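Local coordinates for pesticidal crystal protein Cry4Aa (Bacillus thuringiensis, PDB 2C9K), which kills mosquito larvae by binding midgut epithelial cells and promoting their colloid-osmotic lysis, at residues K60-T65 / D133-L138; S48-Q53 / L140-Q145; N206-T211 / N223-Y228; K72-S77 / P119-S124. All coordinates share one frame; numbering follows the deposited sequence.

Contact 1 of 4, residues K60-T65 / D133-L138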
loop_
_atom_site.group_PDB
_atom_site.type_symbol
_atom_site.label_atom_id
_atom_site.label_comp_id
_atom_site.label_asym_id
_atom_site.label_seq_id
_atom_site.Cartn_x
_atom_site.Cartn_y
_atom_site.Cartn_z
ATOM N N LYS A 60 -5.827 7.292 23.518
ATOM C CA LYS A 60 -5.367 8.425 24.320
ATOM C C LYS A 60 -6.511 9.429 24.238
ATOM O O LYS A 60 -7.382 9.293 23.377
ATOM C CB LYS A 60 -4.083 9.025 23.743
ATOM C CG LYS A 60 -3.537 10.203 24.533
ATOM C CD LYS A 60 -2.103 10.532 24.125
ATOM C CE LYS A 60 -1.491 11.601 25.025
ATOM N NZ LYS A 60 -0.021 11.740 24.800
ATOM N N GLU A 61 -6.525 10.442 25.096
ATOM C CA GLU A 61 -7.651 11.362 25.046
ATOM C C GLU A 61 -7.443 12.865 24.923
ATOM O O GLU A 61 -6.407 13.415 25.311
ATOM C CB GLU A 61 -8.558 11.094 26.243
ATOM C CG GLU A 61 -8.908 9.633 26.400
ATOM C CD GLU A 61 -10.237 9.427 27.088
ATOM O OE1 GLU A 61 -11.286 9.681 26.446
ATOM O OE2 GLU A 61 -10.232 9.019 28.271
ATOM N N ILE A 62 -8.469 13.499 24.355
ATOM C CA ILE A 62 -8.554 14.943 24.168
ATOM C C ILE A 62 -10.035 15.290 24.061
ATOM O O ILE A 62 -10.856 14.447 23.692
ATOM C CB ILE A 62 -7.852 15.449 22.882
ATOM C CG1 ILE A 62 -8.583 14.941 21.637
ATOM C CG2 ILE A 62 -6.384 15.042 22.898
ATOM C CD1 ILE A 62 -8.117 15.606 20.362
ATOM N N ALA A 63 -10.369 16.532 24.389
ATOM C CA ALA A 63 -11.750 16.992 24.343
ATOM C C ALA A 63 -12.359 16.791 22.962
ATOM O O ALA A 63 -11.788 17.189 21.947
ATOM C CB ALA A 63 -11.822 18.459 24.739
ATOM N N SER A 64 -13.529 16.171 22.934
ATOM C CA SER A 64 -14.226 15.913 21.689
ATOM C C SER A 64 -14.543 17.181 20.894
ATOM O O SER A 64 -14.986 17.105 19.746
ATOM C CB SER A 64 -15.512 15.130 21.977
ATOM O OG SER A 64 -16.126 15.574 23.174
ATOM N N THR A 65 -14.318 18.346 21.495
ATOM C CA THR A 65 -14.577 19.608 20.806
ATOM C C THR A 65 -13.553 19.786 19.688
ATOM O O THR A 65 -13.815 20.454 18.691
ATOM C CB THR A 65 -14.488 20.813 21.769
ATOM O OG1 THR A 65 -13.197 20.842 22.387
ATOM C CG2 THR A 65 -15.545 20.711 22.840
ATOM N N ASP A 133 0.765 17.159 19.022
ATOM C CA ASP A 133 1.289 16.141 18.120
ATOM C C ASP A 133 0.291 15.000 18.031
ATOM O O ASP A 133 0.091 14.421 16.968
ATOM C CB ASP A 133 2.630 15.610 18.631
ATOM C CG ASP A 133 3.787 16.518 18.271
ATOM O OD1 ASP A 133 4.167 16.558 17.081
ATOM O OD2 ASP A 133 4.314 17.197 19.177
ATOM N N TYR A 134 -0.338 14.689 19.157
ATOM C CA TYR A 134 -1.318 13.615 19.213
ATOM C C TYR A 134 -2.569 13.994 18.436
ATOM O O TYR A 134 -3.178 13.146 17.787
ATOM C CB TYR A 134 -1.680 13.301 20.667
ATOM C CG TYR A 134 -2.794 12.290 20.809
ATOM C CD1 TYR A 134 -2.673 11.006 20.270
ATOM C CD2 TYR A 134 -3.976 12.619 21.465
ATOM C CE1 TYR A 134 -3.710 10.082 20.382
ATOM C CE2 TYR A 134 -5.010 11.703 21.581
ATOM C CZ TYR A 134 -4.872 10.441 21.039
ATOM O OH TYR A 134 -5.898 9.533 21.161
ATOM N N TYR A 135 -2.948 15.267 18.506
ATOM C CA TYR A 135 -4.126 15.759 17.796
ATOM C C TYR A 135 -3.926 15.716 16.281
ATOM O O TYR A 135 -4.864 15.444 15.532
ATOM C CB TYR A 135 -4.460 17.200 18.219
ATOM C CG TYR A 135 -5.323 17.939 17.208
ATOM C CD1 TYR A 135 -6.706 17.777 17.178
ATOM C CD2 TYR A 135 -4.739 18.759 16.239
ATOM C CE1 TYR A 135 -7.484 18.414 16.206
ATOM C CE2 TYR A 135 -5.502 19.393 15.270
ATOM C CZ TYR A 135 -6.871 19.219 15.257
ATOM O OH TYR A 135 -7.616 19.859 14.291
ATOM N N ASN A 136 -2.708 15.993 15.828
ATOM C CA ASN A 136 -2.442 15.991 14.400
ATOM C C ASN A 136 -2.259 14.616 13.797
ATOM O O ASN A 136 -2.527 14.425 12.617
ATOM C CB ASN A 136 -1.245 16.873 14.080
ATOM C CG ASN A 136 -1.634 18.326 13.942
ATOM O OD1 ASN A 136 -2.354 18.702 13.012
ATOM N ND2 ASN A 136 -1.177 19.153 14.874
ATOM N N ILE A 137 -1.804 13.652 14.584
ATOM C CA ILE A 137 -1.667 12.315 14.040
ATOM C C ILE A 137 -3.074 11.721 14.047
ATOM O O ILE A 137 -3.398 10.829 13.262
ATOM C CB ILE A 137 -0.760 11.413 14.895
ATOM C CG1 ILE A 137 -1.499 10.968 16.141
ATOM C CG2 ILE A 137 0.502 12.139 15.274
ATOM C CD1 ILE A 137 -0.974 9.689 16.674
ATOM N N LEU A 138 -3.902 12.237 14.948
ATOM C CA LEU A 138 -5.276 11.785 15.109
ATOM C C LEU A 138 -6.153 12.363 13.997
ATOM O O LEU A 138 -7.258 11.890 13.754
ATOM C CB LEU A 138 -5.799 12.226 16.483
ATOM C CG LEU A 138 -6.785 11.295 17.192
ATOM C CD1 LEU A 138 -6.128 9.934 17.379
ATOM C CD2 LEU A 138 -7.202 11.878 18.537
#

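Contact 2 of 4, residues S48-Q53 / L140-Q145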
loop_
_atom_site.group_PDB
_atom_site.type_symbol
_atom_site.label_atom_id
_atom_site.label_comp_id
_atom_site.label_asym_id
_atom_site.label_seq_id
_atom_site.Cartn_x
_atom_site.Cartn_y
_atom_site.Cartn_z
ATOM N N SER A 48 -15.076 12.787 11.561
ATOM C CA SER A 48 -15.237 12.361 12.946
ATOM C C SER A 48 -14.914 10.880 12.994
ATOM O O SER A 48 -14.110 10.441 13.813
ATOM C CB SER A 48 -16.667 12.582 13.426
ATOM O OG SER A 48 -16.960 13.960 13.506
ATOM N N ASP A 49 -15.539 10.111 12.106
ATOM C CA ASP A 49 -15.295 8.680 12.051
ATOM C C ASP A 49 -13.811 8.402 11.858
ATOM O O ASP A 49 -13.249 7.520 12.510
ATOM C CB ASP A 49 -16.088 8.043 10.916
ATOM C CG ASP A 49 -17.577 8.158 11.122
ATOM O OD1 ASP A 49 -18.015 8.162 12.293
ATOM O OD2 ASP A 49 -18.316 8.230 10.117
ATOM N N PHE A 50 -13.172 9.153 10.967
ATOM C CA PHE A 50 -11.749 8.959 10.726
ATOM C C PHE A 50 -10.957 9.242 11.999
ATOM O O PHE A 50 -10.077 8.474 12.371
ATOM C CB PHE A 50 -11.249 9.871 9.592
ATOM C CG PHE A 50 -11.651 9.419 8.207
ATOM C CD1 PHE A 50 -11.071 10.004 7.085
ATOM C CD2 PHE A 50 -12.620 8.432 8.022
ATOM C CE1 PHE A 50 -11.447 9.621 5.802
ATOM C CE2 PHE A 50 -13.010 8.037 6.743
ATOM C CZ PHE A 50 -12.422 8.634 5.628
ATOM N N ILE A 51 -11.283 10.340 12.672
ATOM C CA ILE A 51 -10.581 10.717 13.897
ATOM C C ILE A 51 -10.920 9.804 15.075
ATOM O O ILE A 51 -10.035 9.365 15.808
ATOM C CB ILE A 51 -10.883 12.182 14.292
ATOM C CG1 ILE A 51 -10.505 13.117 13.150
ATOM C CG2 ILE A 51 -10.089 12.561 15.529
ATOM C CD1 ILE A 51 -10.732 14.564 13.473
ATOM N N THR A 52 -12.198 9.518 15.255
ATOM C CA THR A 52 -12.609 8.658 16.347
ATOM C C THR A 52 -11.969 7.283 16.223
ATOM O O THR A 52 -11.461 6.739 17.201
ATOM C CB THR A 52 -14.129 8.512 16.374
ATOM O OG1 THR A 52 -14.717 9.804 16.562
ATOM C CG2 THR A 52 -14.562 7.593 17.499
ATOM N N GLN A 53 -11.979 6.729 15.016
ATOM C CA GLN A 53 -11.403 5.407 14.802
ATOM C C GLN A 53 -9.909 5.384 15.111
ATOM O O GLN A 53 -9.409 4.437 15.718
ATOM C CB GLN A 53 -11.643 4.919 13.367
ATOM C CG GLN A 53 -11.284 3.441 13.179
ATOM C CD GLN A 53 -11.576 2.915 11.787
ATOM O OE1 GLN A 53 -11.406 1.726 11.518
ATOM N NE2 GLN A 53 -12.009 3.796 10.894
ATOM N N LEU A 140 -4.530 13.106 10.950
ATOM C CA LEU A 140 -3.750 12.797 9.757
ATOM C C LEU A 140 -4.550 12.163 8.630
ATOM O O LEU A 140 -4.408 12.558 7.478
ATOM C CB LEU A 140 -2.570 11.883 10.105
ATOM C CG LEU A 140 -1.685 11.477 8.914
ATOM C CD1 LEU A 140 -1.045 12.715 8.303
ATOM C CD2 LEU A 140 -0.616 10.504 9.361
ATOM N N SER A 141 -5.391 11.184 8.940
ATOM C CA SER A 141 -6.157 10.545 7.878
ATOM C C SER A 141 -7.077 11.538 7.160
ATOM O O SER A 141 -7.243 11.464 5.946
ATOM C CB SER A 141 -6.951 9.342 8.418
ATOM O OG SER A 141 -8.064 9.729 9.192
ATOM N N SER A 142 -7.671 12.470 7.897
ATOM C CA SER A 142 -8.537 13.478 7.284
ATOM C C SER A 142 -7.637 14.456 6.520
ATOM O O SER A 142 -7.980 14.948 5.441
ATOM C CB SER A 142 -9.319 14.225 8.366
ATOM O OG SER A 142 -10.054 13.316 9.169
ATOM N N TYR A 143 -6.476 14.738 7.098
ATOM C CA TYR A 143 -5.519 15.625 6.474
ATOM C C TYR A 143 -5.241 15.112 5.069
ATOM O O TYR A 143 -5.260 15.872 4.100
ATOM C CB TYR A 143 -4.217 15.625 7.268
ATOM C CG TYR A 143 -3.135 16.489 6.663
ATOM C CD1 TYR A 143 -3.083 17.857 6.919
ATOM C CD2 TYR A 143 -2.176 15.945 5.817
ATOM C CE1 TYR A 143 -2.103 18.658 6.356
ATOM C CE2 TYR A 143 -1.194 16.742 5.239
ATOM C CZ TYR A 143 -1.161 18.099 5.517
ATOM O OH TYR A 143 -0.176 18.894 4.966
ATOM N N ALA A 144 -4.981 13.812 4.973
ATOM C CA ALA A 144 -4.668 13.171 3.702
ATOM C C ALA A 144 -5.727 13.407 2.641
ATOM O O ALA A 144 -5.404 13.871 1.552
ATOM C CB ALA A 144 -4.440 11.672 3.905
ATOM N N GLN A 145 -6.981 13.089 2.940
ATOM C CA GLN A 145 -8.040 13.303 1.963
ATOM C C GLN A 145 -8.035 14.747 1.469
ATOM O O GLN A 145 -8.184 15.003 0.275
ATOM C CB GLN A 145 -9.400 12.962 2.564
ATOM C CG GLN A 145 -9.633 11.474 2.765
ATOM C CD GLN A 145 -9.498 10.686 1.474
ATOM O OE1 GLN A 145 -9.885 11.158 0.409
ATOM N NE2 GLN A 145 -8.957 9.474 1.567
#

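Contact 3 of 4, residues N206-T211 / N223-Y228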
loop_
_atom_site.group_PDB
_atom_site.type_symbol
_atom_site.label_atom_id
_atom_site.label_comp_id
_atom_site.label_asym_id
_atom_site.label_seq_id
_atom_site.Cartn_x
_atom_site.Cartn_y
_atom_site.Cartn_z
ATOM N N ASN A 206 5.777 6.167 16.584
ATOM C CA ASN A 206 6.677 6.353 17.712
ATOM C C ASN A 206 5.923 6.615 19.006
ATOM O O ASN A 206 6.406 6.298 20.090
ATOM C CB ASN A 206 7.648 7.490 17.424
ATOM C CG ASN A 206 8.486 7.853 18.627
ATOM O OD1 ASN A 206 8.110 8.721 19.418
ATOM N ND2 ASN A 206 9.624 7.181 18.784
ATOM N N LEU A 207 4.736 7.196 18.900
ATOM C CA LEU A 207 3.936 7.448 20.086
ATOM C C LEU A 207 3.599 6.090 20.698
ATOM O O LEU A 207 3.894 5.819 21.862
ATOM C CB LEU A 207 2.645 8.181 19.713
ATOM C CG LEU A 207 1.627 8.363 20.841
ATOM C CD1 LEU A 207 2.251 9.176 21.963
ATOM C CD2 LEU A 207 0.372 9.039 20.303
ATOM N N ILE A 208 2.991 5.226 19.897
ATOM C CA ILE A 208 2.617 3.902 20.367
ATOM C C ILE A 208 3.811 3.122 20.896
ATOM O O ILE A 208 3.768 2.586 21.997
ATOM C CB ILE A 208 1.947 3.079 19.243
ATOM C CG1 ILE A 208 0.666 3.784 18.782
ATOM C CG2 ILE A 208 1.648 1.675 19.736
ATOM C CD1 ILE A 208 -0.081 3.065 17.694
ATOM N N LYS A 209 4.880 3.069 20.110
ATOM C CA LYS A 209 6.076 2.322 20.483
ATOM C C LYS A 209 6.790 2.916 21.682
ATOM O O LYS A 209 7.788 2.375 22.155
ATOM C CB LYS A 209 7.032 2.263 19.293
ATOM C CG LYS A 209 8.144 1.240 19.419
ATOM C CD LYS A 209 8.971 1.212 18.141
ATOM C CE LYS A 209 10.054 0.151 18.180
ATOM N NZ LYS A 209 10.828 0.127 16.903
ATOM N N THR A 210 6.262 4.024 22.181
ATOM C CA THR A 210 6.857 4.717 23.314
ATOM C C THR A 210 5.969 4.689 24.554
ATOM O O THR A 210 6.444 4.879 25.665
ATOM C CB THR A 210 7.168 6.184 22.916
ATOM O OG1 THR A 210 8.540 6.287 22.505
ATOM C CG2 THR A 210 6.868 7.145 24.053
ATOM N N THR A 211 4.684 4.425 24.360
ATOM C CA THR A 211 3.719 4.400 25.455
ATOM C C THR A 211 3.460 3.044 26.112
ATOM O O THR A 211 2.911 2.143 25.486
ATOM C CB THR A 211 2.371 4.933 24.966
ATOM O OG1 THR A 211 2.531 6.288 24.526
ATOM C CG2 THR A 211 1.330 4.852 26.070
ATOM N N ASN A 223 0.353 -5.104 19.079
ATOM C CA ASN A 223 -0.879 -5.210 18.294
ATOM C C ASN A 223 -1.429 -3.827 17.978
ATOM O O ASN A 223 -2.004 -3.590 16.915
ATOM C CB ASN A 223 -1.944 -6.021 19.040
ATOM C CG ASN A 223 -3.080 -6.461 18.127
ATOM O OD1 ASN A 223 -4.106 -6.951 18.585
ATOM N ND2 ASN A 223 -2.891 -6.294 16.821
ATOM N N THR A 224 -1.252 -2.909 18.918
ATOM C CA THR A 224 -1.726 -1.545 18.733
ATOM C C THR A 224 -0.874 -0.892 17.651
ATOM O O THR A 224 -1.364 -0.172 16.799
ATOM C CB THR A 224 -1.612 -0.759 20.055
ATOM O OG1 THR A 224 -2.492 -1.344 21.026
ATOM C CG2 THR A 224 -1.961 0.703 19.842
ATOM N N TYR A 225 0.416 -1.180 17.704
ATOM C CA TYR A 225 1.375 -0.657 16.757
ATOM C C TYR A 225 0.986 -1.172 15.379
ATOM O O TYR A 225 0.925 -0.425 14.406
ATOM C CB TYR A 225 2.776 -1.158 17.139
ATOM C CG TYR A 225 3.886 -0.660 16.249
ATOM C CD1 TYR A 225 4.622 0.476 16.580
ATOM C CD2 TYR A 225 4.180 -1.306 15.056
ATOM C CE1 TYR A 225 5.622 0.954 15.742
ATOM C CE2 TYR A 225 5.170 -0.836 14.215
ATOM C CZ TYR A 225 5.887 0.290 14.562
ATOM O OH TYR A 225 6.881 0.726 13.724
ATOM N N ASN A 226 0.705 -2.464 15.304
ATOM C CA ASN A 226 0.349 -3.077 14.038
ATOM C C ASN A 226 -0.988 -2.582 13.473
ATOM O O ASN A 226 -1.115 -2.380 12.264
ATOM C CB ASN A 226 0.327 -4.597 14.201
ATOM C CG ASN A 226 0.075 -5.312 12.899
ATOM O OD1 ASN A 226 0.923 -5.314 12.003
ATOM N ND2 ASN A 226 -1.102 -5.923 12.778
ATOM N N THR A 227 -1.981 -2.383 14.334
ATOM C CA THR A 227 -3.282 -1.923 13.869
ATOM C C THR A 227 -3.160 -0.530 13.259
ATOM O O THR A 227 -3.659 -0.263 12.165
ATOM C CB THR A 227 -4.310 -1.886 15.023
ATOM O OG1 THR A 227 -4.454 -3.199 15.570
ATOM C CG2 THR A 227 -5.662 -1.416 14.524
ATOM N N TYR A 228 -2.487 0.355 13.978
ATOM C CA TYR A 228 -2.300 1.718 13.514
ATOM C C TYR A 228 -1.623 1.750 12.137
ATOM O O TYR A 228 -1.924 2.613 11.305
ATOM C CB TYR A 228 -1.458 2.487 14.520
ATOM C CG TYR A 228 -1.114 3.870 14.062
ATOM C CD1 TYR A 228 -2.073 4.881 14.032
ATOM C CD2 TYR A 228 0.177 4.174 13.649
ATOM C CE1 TYR A 228 -1.748 6.158 13.609
ATOM C CE2 TYR A 228 0.512 5.447 13.224
ATOM C CZ TYR A 228 -0.448 6.435 13.207
ATOM O OH TYR A 228 -0.081 7.700 12.802
#

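Contact 4 of 4, residues K72-S77 / P119-S124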
loop_
_atom_site.group_PDB
_atom_site.type_symbol
_atom_site.label_atom_id
_atom_site.label_comp_id
_atom_site.label_asym_id
_atom_site.label_seq_id
_atom_site.Cartn_x
_atom_site.Cartn_y
_atom_site.Cartn_z
ATOM N N LYS A 72 -15.933 20.048 11.311
ATOM C CA LYS A 72 -16.633 21.251 10.890
ATOM C C LYS A 72 -15.817 22.009 9.849
ATOM O O LYS A 72 -16.363 22.576 8.906
ATOM C CB LYS A 72 -16.851 22.126 12.125
ATOM C CG LYS A 72 -17.722 23.353 11.955
ATOM C CD LYS A 72 -17.765 24.129 13.277
ATOM C CE LYS A 72 -18.181 23.224 14.455
ATOM N NZ LYS A 72 -18.143 23.898 15.790
ATOM N N ILE A 73 -14.501 22.006 10.033
ATOM C CA ILE A 73 -13.573 22.706 9.149
ATOM C C ILE A 73 -13.352 22.042 7.794
ATOM O O ILE A 73 -13.364 22.710 6.764
ATOM C CB ILE A 73 -12.187 22.869 9.822
ATOM C CG1 ILE A 73 -12.320 23.690 11.109
ATOM C CG2 ILE A 73 -11.212 23.539 8.860
ATOM C CD1 ILE A 73 -11.000 23.918 11.836
ATOM N N LEU A 74 -13.129 20.732 7.798
ATOM C CA LEU A 74 -12.886 19.998 6.563
ATOM C C LEU A 74 -14.157 19.723 5.770
ATOM O O LEU A 74 -14.096 19.303 4.616
ATOM C CB LEU A 74 -12.158 18.687 6.875
ATOM C CG LEU A 74 -10.628 18.660 6.758
ATOM C CD1 LEU A 74 -10.042 20.057 6.767
ATOM C CD2 LEU A 74 -10.065 17.844 7.896
ATOM N N ASN A 75 -15.308 19.959 6.390
ATOM C CA ASN A 75 -16.586 19.750 5.717
ATOM C C ASN A 75 -16.958 20.979 4.888
ATOM O O ASN A 75 -18.075 21.089 4.383
ATOM C CB ASN A 75 -17.683 19.434 6.737
ATOM C CG ASN A 75 -17.961 17.940 6.849
ATOM O OD1 ASN A 75 -17.103 17.114 6.533
ATOM N ND2 ASN A 75 -19.163 17.585 7.310
ATOM N N ARG A 76 -16.007 21.899 4.747
ATOM C CA ARG A 76 -16.214 23.103 3.960
ATOM C C ARG A 76 -15.819 22.793 2.532
ATOM O O ARG A 76 -16.362 23.364 1.588
ATOM C CB ARG A 76 -15.339 24.245 4.463
ATOM C CG ARG A 76 -15.697 24.771 5.834
ATOM C CD ARG A 76 -14.637 25.752 6.274
ATOM N NE ARG A 76 -14.846 26.242 7.627
ATOM C CZ ARG A 76 -13.902 26.844 8.339
ATOM N NH1 ARG A 76 -12.692 27.018 7.815
ATOM N NH2 ARG A 76 -14.161 27.275 9.568
ATOM N N SER A 77 -14.857 21.890 2.381
ATOM C CA SER A 77 -14.380 21.507 1.064
ATOM C C SER A 77 -15.535 21.021 0.199
ATOM O O SER A 77 -15.471 21.095 -1.025
ATOM C CB SER A 77 -13.321 20.402 1.177
ATOM O OG SER A 77 -12.144 20.861 1.822
ATOM N N PRO A 119 -3.897 24.407 6.885
ATOM C CA PRO A 119 -3.114 24.928 8.008
ATOM C C PRO A 119 -4.042 25.136 9.204
ATOM O O PRO A 119 -3.655 24.926 10.354
ATOM C CB PRO A 119 -2.555 26.233 7.461
ATOM C CG PRO A 119 -2.380 25.930 6.009
ATOM C CD PRO A 119 -3.682 25.226 5.681
ATOM N N GLU A 120 -5.278 25.536 8.921
ATOM C CA GLU A 120 -6.267 25.750 9.976
ATOM C C GLU A 120 -6.365 24.449 10.771
ATOM O O GLU A 120 -6.169 24.427 11.989
ATOM C CB GLU A 120 -7.630 26.080 9.364
ATOM C CG GLU A 120 -8.618 26.731 10.319
ATOM C CD GLU A 120 -9.945 27.074 9.643
ATOM O OE1 GLU A 120 -9.923 27.543 8.475
ATOM O OE2 GLU A 120 -11.006 26.883 10.283
ATOM N N LEU A 121 -6.658 23.368 10.052
ATOM C CA LEU A 121 -6.785 22.043 10.640
ATOM C C LEU A 121 -5.640 21.736 11.592
ATOM O O LEU A 121 -5.859 21.451 12.769
ATOM C CB LEU A 121 -6.820 20.985 9.538
ATOM C CG LEU A 121 -6.835 19.534 10.018
ATOM C CD1 LEU A 121 -8.106 19.288 10.800
ATOM C CD2 LEU A 121 -6.738 18.595 8.834
ATOM N N VAL A 122 -4.418 21.804 11.080
ATOM C CA VAL A 122 -3.239 21.511 11.889
ATOM C C VAL A 122 -2.983 22.477 13.054
ATOM O O VAL A 122 -2.512 22.066 14.113
ATOM C CB VAL A 122 -1.971 21.450 10.999
ATOM C CG1 VAL A 122 -0.722 21.416 11.856
ATOM C CG2 VAL A 122 -2.025 20.213 10.119
ATOM N N ASN A 123 -3.300 23.753 12.870
ATOM C CA ASN A 123 -3.050 24.720 13.927
ATOM C C ASN A 123 -4.153 24.837 14.966
ATOM O O ASN A 123 -4.001 25.548 15.956
ATOM C CB ASN A 123 -2.727 26.079 13.314
ATOM C CG ASN A 123 -1.474 26.034 12.451
ATOM O OD1 ASN A 123 -0.398 25.662 12.923
ATOM N ND2 ASN A 123 -1.610 26.401 11.180
ATOM N N SER A 124 -5.255 24.129 14.758
ATOM C CA SER A 124 -6.351 24.159 15.722
ATOM C C SER A 124 -6.183 23.009 16.714
ATOM O O SER A 124 -7.112 22.236 16.953
ATOM C CB SER A 124 -7.698 24.045 15.003
ATOM O OG SER A 124 -7.923 25.176 14.181
#

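Contact 1 of 4, residues K60-T65 / D133-L138
Lys60 lies across one face of the Tyr134 ring where the linker between helices 46-58 and 64-74 crosses helix 129-137, in the alpha-helical bundle that forms the N-terminal, pore-forming domain of three-domain Cry toxins. The packed part of the contact is built around the Tyr134 ring. Lys60 runs over that face in the direction opposite to the tyrosine side chain, and its CD sits 3.7 Å from the ring centroid and 8° off the normal, a CH-pi contact. With CG anti to the backbone N (chi1 -179°) and the chain extended beyond it, the methylenes follow the ring from the hydroxyl end to over the ring centre. At the ring edge, near its plane, Ile62 CG2 comes to 3.7 Å from Tyr134 CD2. Ile62 CD1 meets the edge of the Tyr135 ring, 4.1 Å from Tyr135 CD1, and lies 4.3 Å from Leu138 CD2. Tyr135 is anchored elsewhere: its hydroxyl bonds to Leu121 O. Beyond this core the contact thins quickly. The Lys60 chain leads its ammonium end away, at exposed Glu61 the bond to CB points away from the helix, and the touching part ends at Ile62. A hydrogen bond also ties the linker to the ring's hydroxyl end: Tyr134 OH donates to Lys60 O at 2.7 Å, approaching from above the carbonyl plane with a C=O...O angle of 100°.

Contact 2 of 4, residues S48-Q53 / L140-Q145
The helical segments 48-53 and 140-145 run roughly antiparallel, with 145° between their directions and an axis separation of 8.8 Å, and their CA atoms come nearest at Phe50 and Ser141, 6.5 Å apart. Small side chains on the second helix suit this spacing. Ser141 OG stands 3.2 Å from Phe50 CB, and Ser142 OG lies 3.7 Å from the same carbon, so the root of the phenylalanine rests against two serines. Ser141 turns its hydroxyl between its own backbone N and carbonyl carbon (chi1 74°), which places OG against Phe50 CB. Ser142 OG also approaches the flank of Ile51, 4.0 Å from its CG1. One turn beyond Ser141, Gln145 bends at chi2 and brings CG to the edge of the Phe50 ring, near its plane, 4.0 Å from Phe50 CE1; the amide and ring planes are 68° apart. Across the interface the contacts are van der Waals in kind, and all five touching residues are buried. The environment of Phe50 is completed by the rings of Tyr6 and Trp47, while Ile51 packs on Ile67 and Ala70. Helix 46-58 thus also packs on helices 5-16 and 64-74. The contact is an example of roughly antiparallel helix packing inside the N-terminal helical bundle of the delta-endotoxin fold.

Contact 3 of 4, residues N206-T211 / N223-Y228
Two consecutive helices of the N-terminal bundle provide this contact: helix 183-208 ends, a loop brings the chain back, and the segment 223-228 of helix 222-240 passes beside that end. Ile208 carries most of the packing, its CA 5.9 Å from that of Tyr225. With CG1 anti to the carbonyl carbon (chi1 -61°) and CG2 anti to the backbone N, its two branches divide the work. CD1 reaches 3.5 Å from Tyr228 CB and 3.7 Å from Thr224 CG2. CG2 touches that same threonine methyl and also lies at the edge of the Tyr225 ring, near its plane; its approach to Tyr225 CB is 4.0 Å. The isoleucine is thus set among three residues on one side of helix 222-240. Toward the surface, the exposed Lys209 crosses Tyr225 obliquely, its CB 4.0 Å from Tyr225 CE1, and continues as an extended chain. Ile57 of helix 46-58 meets Ile208, Thr224 and Tyr228, adding a third helix to the apolar cluster, and Phe279 meets the Tyr225 ring edge-to-face. The helix end itself is secured locally. A type I beta turn spans Ile208 to Thr211, and Leu207 O accepts from Thr210 N at 3.0 Å and from Thr211 OG1, also at 3.0 Å. These two donors arrive from opposite faces of the carbonyl plane. This end-to-start packing joins two consecutive helices, linked by a loop, of the Cry toxin bundle.

Contact 4 of 4, residues K72-S77 / P119-S124
The Arg76 guanidinium has Ile73 CA over one face, 4.1 Å above its plane and displaced from its centre, and Glu120 OE1 at its edge. The guanidinium and carboxylate planes are turned 48° from each other, consistent with a salt bridge of one good bond and two weak ones. Its main bond, Arg76 NH1 to Glu120 OE1, measures 2.9 Å with an N-H...O angle of 140°; it uses the syn side of the carboxylate and stays close to the guanidinium plane. NH1 and NH2 of Arg76 each add a weak bond to Glu120 OE2, the latter at 3.3 Å. Both chains are extended, and Glu120 CG, anti to its backbone N (chi1 -162°), lets the carboxylate reach from helix 103-123 to Arg76, just past the end of helix 64-74. Ile73 packs against the same carboxylate. The apolar part is Leu74 CD2 meeting Leu121 CD2 at 3.5 Å, the two leucines crossing at about a right angle. Val117 packs on both Ile73 and Leu74. The chemistry is therefore divided, with an ion pair toward the solvent side and a buried leucine contact. Since two of the three bonds are weak, the charge attraction probably matters more here than hydrogen-bond directionality.

All four contacts belong to the N-terminal helical domain. Contacts 1, 2 and 4 form a compact group whose centres are 11 to 14 Å apart. Besides the hydroxyl bond of Tyr135, contact 1 meets contact 4 through a probable hydrogen bond, Asn136 ND2 to Val122 O at 3.3 Å. Contact 2 joins that group by packing: Leu138 O lies 3.4 Å from Ile51 CG2, and Ser142 CB is 3.7 Å from Leu74 CD2. Contact 3 stands toward one end, its centre about 26 Å from that of contact 4, yet Leu207 CD2 touches Tyr134 CD1 of contact 1 at 3.6 Å. Contact 1 touches through the linker just before helix 64-74, contact 4 through its far end.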